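Local coordinates for protein Dye-decolorizing peroxidase (Irpex lacteus, PDB 7D8M) that binds heme b and probably acts as a peroxidase of the dye-decolorizing (DyP-type) family, at residues P100-D105 / V220-K225. Sequence-based numbering, arbitrary orientation.
Sequences PNLGDD and VFRKLK. With HEM (protoporphyrin IX containing Fe), chain B.
Arg-222 reaches from its strand to the carboxylate of Asp-104, just beyond the end of helix 95-102, and the two form a largely buried salt bridge. NH1 donates to OD1 of Asp-104 over 3.1 Å in a nearly straight bond (165°) that lies in the guanidinium plane and meets the oxygen on its syn side, somewhat out of the carboxylate plane. The placing of NH2 against OD2 is doubtful, since the two atoms are modelled too close together. Bends at the second and third torsions turn the guanidinium edge to the acid, the two planes standing 22° apart. Gln-404 also bonds OD1; Trp-109 and Ser-430 approach OD2, whose position is less certain.

A van der Waals contact adds to this: CD1 of Leu-102 sits over the centre of one guanidinium face, 3.6 Å from CZ of Arg-222. Gly-103, with positive phi in a Schellman motif, ends the helix between the two contacting residues.

Two residues on, Leu-224 lines the heme pocket, its CD1 3.7 Å from HEM CAB. The contact ties helix 95-102 to inner strand 217-226 of the second four-stranded antiparallel sheet in the ferredoxin-like DyP fold, between strands 359-366 and 428-438, while Phe-373 of helix 373-381 touches both Leu-102 and Arg-222.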
ATOM      1  N   PRO A 100       1.095  13.648  12.123  1.00 30.87           N
ATOM      2  CA  PRO A 100       1.883  14.800  11.647  1.00 31.75           C
ATOM      3  C   PRO A 100       3.127  14.392  10.895  1.00 30.61           C
ATOM      4  O   PRO A 100       3.539  15.087   9.957  1.00 33.24           O
ATOM      5  CB  PRO A 100       2.235  15.544  12.943  1.00 31.49           C
ATOM      6  CG  PRO A 100       1.174  15.173  13.888  1.00 34.95           C
ATOM      7  CD  PRO A 100       0.883  13.730  13.582  1.00 30.72           C
ATOM      8  N   ASN A 101       3.734  13.270  11.275  1.00 30.22           N
ATOM      9  CA  ASN A 101       4.914  12.776  10.586  1.00 31.71           C
ATOM     10  C   ASN A 101       4.602  12.324   9.165  1.00 32.48           C
ATOM     11  O   ASN A 101       5.522  12.230   8.349  1.00 28.38           O
ATOM     12  CB  ASN A 101       5.543  11.631  11.388  1.00 28.82           C
ATOM     13  CG  ASN A 101       5.981  12.063  12.791  1.00 37.14           C
ATOM     14  OD1 ASN A 101       6.824  12.951  12.946  1.00 35.18           O
ATOM     15  ND2 ASN A 101       5.417  11.430  13.813  1.00 29.64           N
ATOM     16  N   LEU A 102       3.334  12.034   8.856  1.00 30.38           N
ATOM     17  CA  LEU A 102       2.927  11.670   7.504  1.00 27.69           C
ATOM     18  C   LEU A 102       2.545  12.885   6.667  1.00 31.35           C
ATOM     19  O   LEU A 102       2.350  12.756   5.449  1.00 25.52           O
ATOM     20  CB  LEU A 102       1.746  10.677   7.548  1.00 27.19           C
ATOM     21  CG  LEU A 102       1.915   9.437   8.439  1.00 27.38           C
ATOM     22  CD1 LEU A 102       0.732   8.469   8.331  1.00 26.76           C
ATOM     23  CD2 LEU A 102       3.222   8.718   8.130  1.00 27.44           C
ATOM     24  N   GLY A 103       2.445  14.060   7.286  1.00 31.71           N
ATOM     25  CA  GLY A 103       1.958  15.231   6.592  1.00 30.85           C
ATOM     26  C   GLY A 103       0.455  15.325   6.526  1.00 31.35           C
ATOM     27  O   GLY A 103      -0.072  16.097   5.720  1.00 29.16           O
ATOM     28  N   ASP A 104      -0.251  14.550   7.346  1.00 28.85           N
ATOM     29  CA  ASP A 104      -1.704  14.535   7.336  1.00 33.43           C
ATOM     30  C   ASP A 104      -2.277  15.742   8.066  1.00 31.57           C
ATOM     31  O   ASP A 104      -1.727  16.219   9.063  1.00 32.94           O
ATOM     32  CB  ASP A 104      -2.240  13.261   8.009  1.00 29.20           C
ATOM     33  CG  ASP A 104      -2.367  12.098   7.050  1.00 30.94           C
ATOM     34  OD1 ASP A 104      -1.790  12.163   5.941  1.00 29.31           O
ATOM     35  OD2 ASP A 104      -3.053  11.118   7.410  1.00 28.26           O
ATOM     36  N   ASP A 105      -3.408  16.214   7.565  1.00 31.18           N
ATOM     37  CA  ASP A 105      -4.266  17.167   8.251  1.00 31.58           C
ATOM     38  C   ASP A 105      -5.490  16.368   8.691  1.00 34.79           C
ATOM     39  O   ASP A 105      -6.315  15.986   7.857  1.00 35.18           O
ATOM     40  CB  ASP A 105      -4.610  18.325   7.311  1.00 37.07           C
ATOM     41  CG  ASP A 105      -5.716  19.219   7.831  1.00 42.32           C
ATOM     42  OD1 ASP A 105      -6.094  19.121   9.020  1.00 39.27           O
ATOM     43  OD2 ASP A 105      -6.215  20.037   7.027  1.00 46.44           O
ATOM     44  N   VAL A 220      -0.240  -1.659   7.561  1.00 23.41           N
ATOM     45  CA  VAL A 220      -0.603  -0.247   7.521  1.00 23.58           C
ATOM     46  C   VAL A 220      -1.844  -0.089   6.656  1.00 26.32           C
ATOM     47  O   VAL A 220      -1.842  -0.486   5.485  1.00 23.66           O
ATOM     48  CB  VAL A 220       0.537   0.621   6.968  1.00 24.88           C
ATOM     49  CG1 VAL A 220       0.026   2.045   6.788  1.00 23.81           C
ATOM     50  CG2 VAL A 220       1.753   0.579   7.888  1.00 26.23           C
ATOM     51  N   PHE A 221      -2.895   0.514   7.210  1.00 23.18           N
ATOM     52  CA  PHE A 221      -4.081   0.846   6.429  1.00 26.94           C
ATOM     53  C   PHE A 221      -4.236   2.357   6.295  1.00 26.26           C
ATOM     54  O   PHE A 221      -4.140   3.092   7.286  1.00 25.68           O
ATOM     55  CB  PHE A 221      -5.364   0.261   7.028  1.00 24.73           C
ATOM     56  CG  PHE A 221      -6.607   0.655   6.265  1.00 22.55           C
ATOM     57  CD1 PHE A 221      -7.064  -0.129   5.215  1.00 23.53           C
ATOM     58  CD2 PHE A 221      -7.297   1.827   6.574  1.00 24.72           C
ATOM     59  CE1 PHE A 221      -8.184   0.233   4.494  1.00 21.86           C
ATOM     60  CE2 PHE A 221      -8.423   2.203   5.860  1.00 25.20           C
ATOM     61  CZ  PHE A 221      -8.869   1.403   4.813  1.00 25.08           C
ATOM     62  N   ARG A 222      -4.515   2.804   5.069  1.00 23.46           N
ATOM     63  CA  ARG A 222      -4.835   4.195   4.781  1.00 23.69           C
ATOM     64  C   ARG A 222      -6.010   4.237   3.822  1.00 23.10           C
ATOM     65  O   ARG A 222      -5.969   3.606   2.763  1.00 25.30           O
ATOM     66  CB  ARG A 222      -3.643   4.937   4.147  1.00 21.66           C
ATOM     67  CG  ARG A 222      -2.360   4.917   4.938  1.00 25.60           C
ATOM     68  CD  ARG A 222      -1.663   6.291   4.829  1.00 29.87           C
ATOM     69  NE  ARG A 222      -2.111   7.090   5.945  1.00 32.17           N
ATOM     70  CZ  ARG A 222      -2.087   8.407   6.043  1.00 27.53           C
ATOM     71  NH1 ARG A 222      -1.577   9.189   5.087  1.00 29.51           N
ATOM     72  NH2 ARG A 222      -2.583   8.938   7.150  1.00 27.81           N
ATOM     73  N   LYS A 223      -7.054   4.972   4.183  1.00 25.10           N
ATOM     74  CA  LYS A 223      -8.107   5.314   3.236  1.00 24.92           C
ATOM     75  C   LYS A 223      -7.681   6.580   2.496  1.00 21.08           C
ATOM     76  O   LYS A 223      -7.689   7.671   3.077  1.00 23.79           O
ATOM     77  CB  LYS A 223      -9.439   5.523   3.945  1.00 21.35           C
ATOM     78  CG  LYS A 223     -10.561   5.859   2.982  1.00 23.96           C
ATOM     79  CD  LYS A 223     -11.922   5.894   3.669  1.00 27.41           C
ATOM     80  CE  LYS A 223     -13.023   6.212   2.674  1.00 26.68           C
ATOM     81  NZ  LYS A 223     -13.032   7.661   2.312  1.00 27.56           N
ATOM     82  N   LEU A 224      -7.324   6.439   1.211  1.00 22.53           N
ATOM     83  CA  LEU A 224      -6.775   7.535   0.402  1.00 23.45           C
ATOM     84  C   LEU A 224      -7.788   7.918  -0.672  1.00 22.55           C
ATOM     85  O   LEU A 224      -7.930   7.227  -1.686  1.00 21.31           O
ATOM     86  CB  LEU A 224      -5.433   7.138  -0.206  1.00 22.68           C
ATOM     87  CG  LEU A 224      -4.374   6.735   0.830  1.00 27.22           C
ATOM     88  CD1 LEU A 224      -3.100   6.279   0.148  1.00 21.53           C
ATOM     89  CD2 LEU A 224      -4.094   7.868   1.836  1.00 24.42           C
ATOM     90  N   LYS A 225      -8.503   9.010  -0.422  1.00 22.69           N
ATOM     91  CA  LYS A 225      -9.496   9.525  -1.356  1.00 25.39           C
ATOM     92  C   LYS A 225      -8.812  10.136  -2.577  1.00 25.67           C
ATOM     93  O   LYS A 225      -7.793  10.812  -2.448  1.00 24.59           O
ATOM     94  CB  LYS A 225     -10.351  10.573  -0.650  1.00 23.91           C
ATOM     95  CG  LYS A 225     -11.345  11.307  -1.522  1.00 23.84           C
ATOM     96  CD  LYS A 225     -11.894  12.522  -0.765  1.00 36.33           C
ATOM     97  CE  LYS A 225     -13.391  12.715  -0.973  1.00 40.18           C
ATOM     98  NZ  LYS A 225     -13.999  13.396   0.209  1.00 46.80           N
TER
HETATM   99  CHA HEM B 601       3.678   1.942  -7.090  1.00 25.46           C
HETATM  100  CHB HEM B 601      -0.438   4.483  -7.437  1.00 24.76           C
HETATM  101  CHC HEM B 601      -0.242   5.387  -2.666  1.00 23.29           C
HETATM  102  CHD HEM B 601       4.119   3.277  -2.433  1.00 22.95           C
HETATM  103  C1A HEM B 601       2.542   2.526  -7.603  1.00 23.50           C
HETATM  104  C2A HEM B 601       2.060   2.409  -8.967  1.00 26.99           C
HETATM  105  C3A HEM B 601       0.911   3.104  -9.052  1.00 25.45           C
HETATM  106  C4A HEM B 601       0.636   3.679  -7.753  1.00 25.09           C
HETATM  107  CMA HEM B 601       0.009   3.293 -10.285  1.00 22.58           C
HETATM  108  CAA HEM B 601       2.768   1.604 -10.089  1.00 25.80           C
HETATM  109  CBA HEM B 601       2.282   0.155 -10.088  1.00 28.15           C
HETATM  110  CGA HEM B 601       3.281  -0.768  -9.417  1.00 29.49           C
HETATM  111  O1A HEM B 601       4.506  -0.544  -9.564  1.00 32.36           O
HETATM  112  O2A HEM B 601       2.852  -1.752  -8.753  1.00 29.11           O
HETATM  113  C1B HEM B 601      -0.753   4.910  -6.169  1.00 24.62           C
HETATM  114  C2B HEM B 601      -1.971   5.596  -5.805  1.00 25.16           C
HETATM  115  C3B HEM B 601      -1.908   5.855  -4.485  1.00 21.93           C
HETATM  116  C4B HEM B 601      -0.661   5.326  -3.980  1.00 22.28           C
HETATM  117  CMB HEM B 601      -3.086   5.967  -6.826  1.00 22.30           C
HETATM  118  CAB HEM B 601      -2.946   6.543  -3.563  1.00 22.66           C
HETATM  119  CBB HEM B 601      -4.240   6.671  -3.876  1.00 22.80           C
HETATM  120  C1C HEM B 601       0.986   4.963  -2.185  1.00 23.08           C
HETATM  121  C2C HEM B 601       1.519   5.179  -0.851  1.00 24.02           C
HETATM  122  C3C HEM B 601       2.729   4.586  -0.786  1.00 24.27           C
HETATM  123  C4C HEM B 601       2.999   3.999  -2.086  1.00 24.03           C
HETATM  124  CMC HEM B 601       0.754   5.941   0.260  1.00 23.46           C
HETATM  125  CAC HEM B 601       3.743   4.522   0.386  1.00 25.21           C
HETATM  126  CBC HEM B 601       3.773   5.426   1.380  1.00 26.35           C
HETATM  127  C1D HEM B 601       4.318   2.630  -3.634  1.00 23.54           C
HETATM  128  C2D HEM B 601       5.345   1.645  -3.938  1.00 23.58           C
HETATM  129  C3D HEM B 601       5.224   1.286  -5.217  1.00 24.86           C
HETATM  130  C4D HEM B 601       4.111   2.026  -5.782  1.00 27.14           C
HETATM  131  CMD HEM B 601       6.412   1.102  -2.975  1.00 20.43           C
HETATM  132  CAD HEM B 601       6.117   0.274  -5.962  1.00 24.10           C
HETATM  133  CBD HEM B 601       7.315   1.027  -6.549  1.00 24.95           C
HETATM  134  CGD HEM B 601       8.299   0.085  -7.209  1.00 28.35           C
HETATM  135  O1D HEM B 601       8.830   0.446  -8.292  1.00 25.74           O
HETATM  136  O2D HEM B 601       8.550  -1.028  -6.667  1.00 26.41           O
HETATM  137  NA  HEM B 601       1.657   3.312  -6.899  1.00 22.91           N
HETATM  138  NB  HEM B 601       0.031   4.757  -5.033  1.00 20.72           N
HETATM  139  NC  HEM B 601       1.918   4.252  -2.904  1.00 22.52           N
HETATM  140  ND  HEM B 601       3.567   2.828  -4.780  1.00 22.77           N
HETATM  141 FE   HEM B 601       1.857   3.939  -4.928  1.00 23.99          FE